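Local coordinates for protein putative TRAP PERIPLASMIC SOLUTE BINDING PROTEIN (PDB 4PBQ) that binds L-gulonate and probably delivers it, as the periplasmic solute-binding component, to the membrane part of a TRAP transporter, at residues K48-I51 with E52-N56; I270-E273 with L274-D278; I75-G78 with L79-G82. One frame throughout, in Å; residues are numbered along the deposited sequence.

Contact 1 (K48-I51 with E52-N56); sequences KKTI and ENETN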
ATOM      1  N   LYS A  48       0.340  18.490   6.979  1.00 12.15           N
ATOM      2  CA  LYS A  48       0.780  19.772   6.427  1.00 11.25           C
ATOM      3  C   LYS A  48       0.414  20.912   7.361  1.00 12.02           C
ATOM      4  O   LYS A  48       1.265  21.713   7.739  1.00 13.15           O
ATOM      5  CB  LYS A  48       0.111  19.996   5.071  1.00 14.40           C
ATOM      6  CG  LYS A  48       0.396  21.327   4.433  1.00 11.93           C
ATOM      7  CD  LYS A  48      -0.280  21.397   3.066  1.00 14.27           C
ATOM      8  CE  LYS A  48      -0.221  22.792   2.452  1.00 17.58           C
ATOM      9  NZ  LYS A  48       1.145  23.151   2.014  1.00 16.71           N
ATOM     10  N   LYS A  49      -0.849  20.989   7.746  1.00 12.42           N
ATOM     11  CA  LYS A  49      -1.262  22.097   8.599  1.00 10.69           C
ATOM     12  C   LYS A  49      -0.535  22.120   9.931  1.00 14.36           C
ATOM     13  O   LYS A  49      -0.137  23.176  10.402  1.00 13.94           O
ATOM     14  CB  LYS A  49      -2.774  22.090   8.827  1.00 20.92           C
ATOM     15  CG  LYS A  49      -3.538  22.750   7.730  1.00 26.66           C
ATOM     16  CD  LYS A  49      -5.022  22.890   8.070  1.00 22.98           C
ATOM     17  CE  LYS A  49      -5.790  23.358   6.842  1.00 25.80           C
ATOM     18  NZ  LYS A  49      -7.239  23.505   7.099  1.00 29.22           N
ATOM     19  N   THR A  50      -0.403  20.976  10.589  1.00 11.94           N
ATOM     20  CA  THR A  50       0.271  20.957  11.884  1.00 11.88           C
ATOM     21  C   THR A  50       1.687  21.490  11.764  1.00 13.94           C
ATOM     22  O   THR A  50       2.117  22.349  12.535  1.00 14.23           O
ATOM     23  CB  THR A  50       0.307  19.536  12.493  1.00 16.28           C
ATOM     24  OG1 THR A  50      -1.032  19.102  12.756  1.00 19.24           O
ATOM     25  CG2 THR A  50       1.128  19.511  13.786  1.00 19.97           C
ATOM     26  N   ILE A  51       2.432  20.962  10.803  1.00 12.36           N
ATOM     27  CA  ILE A  51       3.820  21.367  10.657  1.00 10.58           C
ATOM     28  C   ILE A  51       3.932  22.853  10.300  1.00 14.75           C
ATOM     29  O   ILE A  51       4.705  23.597  10.924  1.00 16.53           O
ATOM     30  CB  ILE A  51       4.529  20.500   9.612  1.00 10.13           C
ATOM     31  CG1 ILE A  51       4.799  19.112  10.206  1.00  9.96           C
ATOM     32  CG2 ILE A  51       5.849  21.119   9.182  1.00 12.60           C
ATOM     33  CD1 ILE A  51       5.157  18.035   9.152  1.00 11.01           C
ATOM     34  N   GLU A  52       3.157  23.299   9.321  1.00 11.21           N
ATOM     35  CA  GLU A  52       3.330  24.674   8.836  1.00 11.74           C
ATOM     36  C   GLU A  52       2.926  25.666   9.934  1.00 14.48           C
ATOM     37  O   GLU A  52       3.598  26.681  10.158  1.00 15.32           O
ATOM     38  CB  GLU A  52       2.522  24.873   7.543  1.00 11.58           C
ATOM     39  CG  GLU A  52       3.082  24.041   6.381  1.00 12.80           C
ATOM     40  CD  GLU A  52       2.375  24.258   5.047  1.00 15.55           C
ATOM     41  OE1 GLU A  52       1.331  24.946   4.992  1.00 16.72           O
ATOM     42  OE2 GLU A  52       2.875  23.720   4.034  1.00 13.58           O
ATOM     43  N   ASN A  53       1.847  25.376  10.644  1.00 14.41           N
ATOM     44  CA  ASN A  53       1.432  26.272  11.730  1.00 13.92           C
ATOM     45  C   ASN A  53       2.348  26.250  12.949  1.00 14.91           C
ATOM     46  O   ASN A  53       2.716  27.294  13.486  1.00 17.82           O
ATOM     47  CB  ASN A  53       0.006  25.962  12.172  1.00 14.08           C
ATOM     48  CG  ASN A  53      -1.031  26.435  11.180  1.00 25.55           C
ATOM     49  OD1 ASN A  53      -0.917  27.522  10.618  1.00 25.12           O
ATOM     50  ND2 ASN A  53      -2.067  25.630  10.980  1.00 21.92           N
ATOM     51  N   GLU A  54       2.694  25.066  13.417  1.00 13.66           N
ATOM     52  CA  GLU A  54       3.408  24.941  14.672  1.00 14.08           C
ATOM     53  C   GLU A  54       4.925  25.146  14.559  1.00 19.92           C
ATOM     54  O   GLU A  54       5.622  25.167  15.572  1.00 18.23           O
ATOM     55  CB  GLU A  54       3.034  23.613  15.334  1.00 13.61           C
ATOM     56  CG  GLU A  54       1.534  23.556  15.602  1.00 19.63           C
ATOM     57  CD  GLU A  54       1.047  22.327  16.359  1.00 25.48           C
ATOM     58  OE1 GLU A  54       1.863  21.687  17.052  1.00 24.71           O
ATOM     59  OE2 GLU A  54      -0.176  22.026  16.252  1.00 24.72           O
ATOM     60  N   THR A  55       5.435  25.325  13.339  1.00 19.36           N
ATOM     61  CA  THR A  55       6.836  25.705  13.163  1.00 17.38           C
ATOM     62  C   THR A  55       6.969  27.138  12.659  1.00 18.06           C
ATOM     63  O   THR A  55       7.980  27.507  12.057  1.00 22.66           O
ATOM     64  CB  THR A  55       7.586  24.777  12.182  1.00 12.99           C
ATOM     65  OG1 THR A  55       7.126  24.995  10.833  1.00 15.45           O
ATOM     66  CG2 THR A  55       7.425  23.326  12.578  1.00 15.38           C
ATOM     67  N   ASN A  56       5.954  27.963  12.892  1.00 21.74           N
ATOM     68  CA  ASN A  56       6.045  29.361  12.476  1.00 26.24           C
ATOM     69  C   ASN A  56       6.356  29.443  10.979  1.00 27.12           C
ATOM     70  O   ASN A  56       7.084  30.326  10.526  1.00 24.83           O
ATOM     71  CB  ASN A  56       7.143  30.062  13.285  1.00 22.15           C
ATOM     72  CG  ASN A  56       7.221  31.569  13.011  1.00 23.77           C
ATOM     73  OD1 ASN A  56       6.231  32.199  12.639  1.00 30.93           O
ATOM     74  ND2 ASN A  56       8.419  32.136  13.178  1.00 26.90           N
TER
HETATM   75  O   HOH W   1       0.711  26.279   2.669  1.00 39.34           O
HETATM   76  O   HOH W   2      -1.907  19.738  15.389  1.00 30.64           O
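The carboxylate oxygen OE2 of Glu52 is gripped by two donors. NZ of Lys48, one helical turn earlier, meets it at 2.7 Å in a salt bridge, arriving on the syn side, 23° out of the carboxylate plane; the backbone N of Ile61, in the strand 59-64, is the second donor. The Lys48 chain crosses the Glu52 carboxylate, with CG 3.5 Å from OE2, and bends only at its last torsion (chi4 71°), which turns NZ onto the acid. NZ also donates to Ile61 O, and water 1 bridges it to OE1 of Glu52. Lysine and glutamate suit this i, i+4 pair because both are long enough to meet beyond the helix and reach the strand.

A looser pair lies on another side of the helix: CG2 of Thr50 packs against the Glu54 carboxylate, 3.8 Å from OE2. Thr50 OG1 is hydrogen-bonded to Tyr46 O, one turn back, and water 2 also joins it to Glu54 OE2. Glu54 OE1 is bound to Lys256 of the helix 248-281. At the helix end OG1 of Thr55 donates to Ile51 O at 2.8 Å, supplementing a weak bond from Thr55 N, and Asn56, with positive phi, is the C-prime residue of a Schellman motif. Glu52 and Lys48 together thus match the backbone N and O of Ile61, pinning the helix end to its neighbouring strand within the beta-alpha-beta unit.

Contact 2 (I270-E273 with L274-D278); sequences IKTE and LEVKD
Lys271 and Glu275 face each other one turn apart on the helix 248-281, but their charged atoms do not meet directly: NZ of Lys271 stays 4.2 Å from OE2 of Glu275, beyond a salt bridge. Water 3 closes the gap, accepting from NZ at 2.8 Å and donating to OE2 at 2.5 Å. The lysine starts with CG anti to its backbone N (chi1 178°) and bends at its final torsion (chi4 65°), so that its CE, rather than NZ, is the side-chain atom nearest to OE2.

The same carboxylate oxygen receives a second, weak bond from water 4, which also donates to OG1 of Thr272 at 3.0 Å. This threonine has a further partner in Leu268 O, one turn back: OG1 lies beside its own backbone N (chi1 -60°), where a helical threonine can reach the carbonyl four residues earlier, and its methyl CG2 crosses CG2 of Val276 at 4.2 Å. The two methyl-bearing residues also share the Met210 side chain of the helix 209-214, a place suited to beta-branched residues with a small apolar surface.

Along the backbone, Val276 N to Thr272 O and Lys277 N to Glu273 O are good bonds of 2.9 Å, whereas Leu274 N to Ile270 O and Glu275 N to Lys271 O are long and weak. The Glu273 carboxylate leaves the helix for Asn112, whose ND2 donates to OE1; NZ of Lys277 lies far from that oxygen, at 6.4 Å.

Water-mediated pairing of Lys271 with Glu275 implies an electrostatic attraction that is probably modest, screened by solvent on the exposed side, while the direct bonds of Thr272 and Glu273 lie to protein partners.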
ATOM      1  N   ILE A 270     -10.933   3.746   6.882  1.00 10.67           N
ATOM      2  CA  ILE A 270     -11.917   2.727   7.193  1.00  9.46           C
ATOM      3  C   ILE A 270     -13.333   3.199   6.828  1.00 12.13           C
ATOM      4  O   ILE A 270     -14.093   2.463   6.180  1.00 14.13           O
ATOM      5  CB  ILE A 270     -11.800   2.286   8.663  1.00 10.20           C
ATOM      6  CG1 ILE A 270     -10.472   1.546   8.841  1.00 10.48           C
ATOM      7  CG2 ILE A 270     -12.983   1.406   9.079  1.00 15.49           C
ATOM      8  CD1 ILE A 270     -10.026   1.423  10.280  1.00 12.51           C
ATOM      9  N   LYS A 271     -13.671   4.428   7.214  1.00  9.72           N
ATOM     10  CA  LYS A 271     -14.971   5.017   6.923  1.00 10.58           C
ATOM     11  C   LYS A 271     -15.220   5.134   5.424  1.00 14.50           C
ATOM     12  O   LYS A 271     -16.314   4.788   4.932  1.00 13.82           O
ATOM     13  CB  LYS A 271     -15.069   6.390   7.606  1.00 16.09           C
ATOM     14  CG  LYS A 271     -16.370   7.161   7.353  1.00 16.52           C
ATOM     15  CD  LYS A 271     -16.278   8.562   7.950  1.00 16.75           C
ATOM     16  CE  LYS A 271     -17.438   9.433   7.509  1.00 28.41           C
ATOM     17  NZ  LYS A 271     -18.715   8.900   8.046  1.00 32.13           N
ATOM     18  N   THR A 272     -14.208   5.620   4.710  1.00 15.01           N
ATOM     19  CA  THR A 272     -14.325   5.910   3.290  1.00 12.68           C
ATOM     20  C   THR A 272     -14.403   4.619   2.485  1.00 16.08           C
ATOM     21  O   THR A 272     -15.144   4.534   1.518  1.00 12.23           O
ATOM     22  CB  THR A 272     -13.168   6.816   2.778  1.00 11.00           C
ATOM     23  OG1 THR A 272     -13.187   8.065   3.494  1.00 11.71           O
ATOM     24  CG2 THR A 272     -13.329   7.132   1.327  1.00 14.44           C
ATOM     25  N   GLU A 273     -13.674   3.596   2.908  1.00 10.51           N
ATOM     26  CA  GLU A 273     -13.688   2.332   2.172  1.00 11.13           C
ATOM     27  C   GLU A 273     -15.093   1.721   2.161  1.00 10.61           C
ATOM     28  O   GLU A 273     -15.524   1.167   1.150  1.00 10.01           O
ATOM     29  CB  GLU A 273     -12.692   1.379   2.798  1.00 13.03           C
ATOM     30  CG  GLU A 273     -12.701   0.004   2.194  1.00 13.30           C
ATOM     31  CD  GLU A 273     -11.628  -0.849   2.809  1.00 20.01           C
ATOM     32  OE1 GLU A 273     -11.803  -1.224   3.998  1.00 15.85           O
ATOM     33  OE2 GLU A 273     -10.594  -1.078   2.115  1.00 16.17           O
ATOM     34  N   LEU A 274     -15.802   1.819   3.287  1.00 10.70           N
ATOM     35  CA  LEU A 274     -17.193   1.354   3.359  1.00 15.19           C
ATOM     36  C   LEU A 274     -18.074   2.138   2.386  1.00 11.22           C
ATOM     37  O   LEU A 274     -18.912   1.544   1.702  1.00 13.13           O
ATOM     38  CB  LEU A 274     -17.760   1.466   4.782  1.00 14.16           C
ATOM     39  CG  LEU A 274     -17.131   0.589   5.861  1.00 18.44           C
ATOM     40  CD1 LEU A 274     -17.705   0.904   7.246  1.00 29.23           C
ATOM     41  CD2 LEU A 274     -17.334  -0.893   5.542  1.00 21.28           C
ATOM     42  N   GLU A 275     -17.861   3.455   2.294  1.00 10.32           N
ATOM     43  CA  GLU A 275     -18.616   4.270   1.333  1.00 13.33           C
ATOM     44  C   GLU A 275     -18.347   3.814  -0.089  1.00 12.36           C
ATOM     45  O   GLU A 275     -19.256   3.746  -0.932  1.00 10.96           O
ATOM     46  CB  GLU A 275     -18.230   5.747   1.429  1.00 14.73           C
ATOM     47  CG  GLU A 275     -18.659   6.398   2.719  1.00 17.20           C
ATOM     48  CD  GLU A 275     -18.012   7.754   2.931  1.00 21.24           C
ATOM     49  OE1 GLU A 275     -17.180   8.189   2.104  1.00 22.16           O
ATOM     50  OE2 GLU A 275     -18.339   8.384   3.941  1.00 24.53           O
ATOM     51  N   VAL A 276     -17.078   3.531  -0.364  1.00 11.99           N
ATOM     52  CA  VAL A 276     -16.668   3.193  -1.716  1.00 10.89           C
ATOM     53  C   VAL A 276     -17.228   1.844  -2.121  1.00 10.00           C
ATOM     54  O   VAL A 276     -17.652   1.642  -3.262  1.00  9.77           O
ATOM     55  CB  VAL A 276     -15.140   3.231  -1.844  1.00 14.09           C
ATOM     56  CG1 VAL A 276     -14.706   2.541  -3.110  1.00 12.66           C
ATOM     57  CG2 VAL A 276     -14.656   4.699  -1.826  1.00 13.81           C
ATOM     58  N   LYS A 277     -17.255   0.913  -1.181  1.00  9.31           N
ATOM     59  CA  LYS A 277     -17.846  -0.394  -1.457  1.00  9.64           C
ATOM     60  C   LYS A 277     -19.334  -0.257  -1.863  1.00 15.66           C
ATOM     61  O   LYS A 277     -19.784  -0.888  -2.797  1.00 12.34           O
ATOM     62  CB  LYS A 277     -17.692  -1.300  -0.241  1.00 13.91           C
ATOM     63  CG  LYS A 277     -16.271  -1.840  -0.044  1.00 16.94           C
ATOM     64  CD  LYS A 277     -16.173  -2.741   1.178  1.00 19.84           C
ATOM     65  CE  LYS A 277     -16.810  -4.104   0.923  1.00 24.60           C
ATOM     66  NZ  LYS A 277     -16.554  -5.059   2.048  1.00 30.26           N
ATOM     67  N   ASP A 278     -20.076   0.583  -1.157  1.00 12.04           N
ATOM     68  CA  ASP A 278     -21.467   0.845  -1.486  1.00 15.70           C
ATOM     69  C   ASP A 278     -21.594   1.511  -2.864  1.00 12.14           C
ATOM     70  O   ASP A 278     -22.455   1.136  -3.660  1.00 13.42           O
ATOM     71  CB  ASP A 278     -22.095   1.730  -0.420  1.00 12.96           C
ATOM     72  CG  ASP A 278     -23.609   1.834  -0.562  1.00 22.09           C
ATOM     73  OD1 ASP A 278     -24.276   0.788  -0.466  1.00 27.35           O
ATOM     74  OD2 ASP A 278     -24.108   2.952  -0.787  1.00 34.51           O
TER
HETATM   75  O   HOH W   3     -19.600   7.406   5.887  1.00 19.47           O
HETATM   76  O   HOH W   4     -15.612   9.467   4.443  1.00 24.39           O

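Contact 3 (I75-G78 with L79-G82); sequences IVNG and LRNG. With SO4 (sulfate ion), chain E.
A helix C-terminus closed by glycine is the motif here: the helix 72-81 of the solute-binding fold ends where Gly82 turns to positive phi (85°), a conformation that glycine adopts without a side chain striking the preceding carbonyl. Its N reaches Gly78 O only weakly. Earlier turns are regular, with Leu79 N to Ile75 O at 2.9 Å and Asn81 N to Asn77 O at 3.0 Å.

The inner side of the helix is apolar: CD1 of Leu79 crosses CG2 of Ile75 at 4.2 Å, and Leu79 touches Ile136 while Ile75 touches Thr89. Asn81, the last helical residue, holds its CG between backbone N and carbonyl carbon (chi1 68°), which folds the amide back over the helix end; its OD1 accepts from Thr83 OG1, and ND2 bonds to a MES molecule, probably from the crystallisation liquor.

The end of Arg80 leads away from the helix, its NE bonded to Tyr134 O. Water 5 lies at the edge of the guanidinium, in its plane, and links NH1 to Asn77 OD1. A sulfate, probably of the same origin, is held by a two-pronged grip: NH1 donates to O3 at 2.9 Å, and NH2 to O1 at 2.8 Å, nearly straight at 175°.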
ATOM      1  N   ILE A  75       9.426   7.803  -6.596  1.00  5.75           N
ATOM      2  CA  ILE A  75       9.290   8.398  -5.259  1.00  7.17           C
ATOM      3  C   ILE A  75      10.247   7.715  -4.278  1.00  8.41           C
ATOM      4  O   ILE A  75      10.978   8.375  -3.554  1.00  7.12           O
ATOM      5  CB  ILE A  75       7.843   8.336  -4.728  1.00  6.24           C
ATOM      6  CG1 ILE A  75       6.872   8.981  -5.728  1.00  7.56           C
ATOM      7  CG2 ILE A  75       7.767   8.979  -3.355  1.00  7.48           C
ATOM      8  CD1 ILE A  75       7.243  10.387  -6.140  1.00  7.35           C
ATOM      9  N   VAL A  76      10.266   6.382  -4.262  1.00  6.82           N
ATOM     10  CA  VAL A  76      11.223   5.683  -3.410  1.00  8.56           C
ATOM     11  C   VAL A  76      12.653   6.169  -3.671  1.00  9.46           C
ATOM     12  O   VAL A  76      13.387   6.502  -2.723  1.00  8.80           O
ATOM     13  CB  VAL A  76      11.156   4.141  -3.591  1.00  8.33           C
ATOM     14  CG1 VAL A  76      12.239   3.452  -2.715  1.00 10.86           C
ATOM     15  CG2 VAL A  76       9.824   3.609  -3.198  1.00  7.79           C
ATOM     16  N   ASN A  77      13.071   6.198  -4.933  1.00  9.76           N
ATOM     17  CA  ASN A  77      14.444   6.612  -5.254  1.00  7.43           C
ATOM     18  C   ASN A  77      14.729   8.064  -4.883  1.00  7.58           C
ATOM     19  O   ASN A  77      15.838   8.396  -4.436  1.00  8.97           O
ATOM     20  CB  ASN A  77      14.723   6.331  -6.711  1.00 11.19           C
ATOM     21  CG  ASN A  77      14.884   4.839  -6.951  1.00 18.29           C
ATOM     22  OD1 ASN A  77      15.384   4.132  -6.075  1.00 22.54           O
ATOM     23  ND2 ASN A  77      14.445   4.360  -8.093  1.00 22.96           N
ATOM     24  N   GLY A  78      13.729   8.912  -5.066  1.00  9.28           N
ATOM     25  CA  GLY A  78      13.867  10.317  -4.695  1.00 11.97           C
ATOM     26  C   GLY A  78      14.006  10.506  -3.192  1.00  8.60           C
ATOM     27  O   GLY A  78      14.759  11.371  -2.741  1.00 10.20           O
ATOM     28  N   LEU A  79      13.294   9.704  -2.404  1.00  6.67           N
ATOM     29  CA  LEU A  79      13.456   9.730  -0.945  1.00  6.37           C
ATOM     30  C   LEU A  79      14.886   9.332  -0.586  1.00 10.80           C
ATOM     31  O   LEU A  79      15.540   9.954   0.246  1.00 10.84           O
ATOM     32  CB  LEU A  79      12.456   8.782  -0.269  1.00  6.62           C
ATOM     33  CG  LEU A  79      11.000   9.237  -0.290  1.00  8.12           C
ATOM     34  CD1 LEU A  79      10.066   8.057  -0.012  1.00  8.76           C
ATOM     35  CD2 LEU A  79      10.781  10.343   0.748  1.00  7.48           C
ATOM     36  N   ARG A  80      15.395   8.307  -1.252  1.00  7.69           N
ATOM     37  CA  ARG A  80      16.719   7.832  -0.901  1.00 10.64           C
ATOM     38  C   ARG A  80      17.827   8.828  -1.271  1.00 12.45           C
ATOM     39  O   ARG A  80      18.791   8.976  -0.521  1.00 15.45           O
ATOM     40  CB  ARG A  80      16.985   6.479  -1.547  1.00  8.42           C
ATOM     41  CG  ARG A  80      15.998   5.391  -1.144  1.00 11.61           C
ATOM     42  CD  ARG A  80      16.418   4.059  -1.753  1.00 10.56           C
ATOM     43  NE  ARG A  80      17.663   3.601  -1.151  1.00 11.27           N
ATOM     44  CZ  ARG A  80      18.396   2.593  -1.623  1.00 14.35           C
ATOM     45  NH1 ARG A  80      17.997   1.897  -2.695  1.00 16.33           N
ATOM     46  NH2 ARG A  80      19.530   2.275  -1.012  1.00 16.51           N
ATOM     47  N   ASN A  81      17.705   9.524  -2.397  1.00 14.29           N
ATOM     48  CA  ASN A  81      18.743  10.467  -2.798  1.00 15.03           C
ATOM     49  C   ASN A  81      18.502  11.904  -2.336  1.00 13.20           C
ATOM     50  O   ASN A  81      19.335  12.783  -2.564  1.00 13.27           O
ATOM     51  CB  ASN A  81      19.027  10.391  -4.319  1.00 16.16           C
ATOM     52  CG  ASN A  81      17.876  10.884  -5.183  1.00 20.33           C
ATOM     53  OD1 ASN A  81      17.083  11.735  -4.775  1.00 16.07           O
ATOM     54  ND2 ASN A  81      17.785  10.347  -6.414  1.00 21.59           N
ATOM     55  N   GLY A  82      17.359  12.142  -1.696  1.00 14.33           N
ATOM     56  CA  GLY A  82      17.037  13.460  -1.166  1.00 14.39           C
ATOM     57  C   GLY A  82      16.396  14.463  -2.109  1.00 15.76           C
ATOM     58  O   GLY A  82      16.008  15.540  -1.668  1.00 15.09           O
TER
HETATM   59  S   SO4 E 402      21.220  -0.214  -3.249  0.78 41.08           S
HETATM   60  O1  SO4 E 402      21.142   0.136  -1.835  0.78 29.37           O
HETATM   61  O2  SO4 E 402      22.413   0.411  -3.820  0.78 52.99           O
HETATM   62  O3  SO4 E 402      20.044   0.236  -3.993  0.78 32.88           O
HETATM   63  O4  SO4 E 402      21.300  -1.670  -3.365  0.78 52.93           O
HETATM   64  O   HOH W   5      15.659   1.875  -4.415  1.00 19.79           O

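Along the chain the order is contact 1, contact 3, contact 2, each on one helix or at its end. Contact 1 ends the helix 38-54, which connects the parallel strands 25-30 and 59-64, and contact 3 ends the helix 72-81, between strands 59-64 and 86-89; both helices connect strands of the same mixed sheet. Contact 2 lies on the long helix 248-281, whose earlier part, around Phe254 and Ala257, packs on contact 1. The centres of contacts 1 and 2 are about 30 Å apart. Contacts 2 and 3 lie on opposite sides of the chain's centre. No residue of the three contacts lines the L-gulonate pocket, though Glu72 at the start of helix 72-81 does.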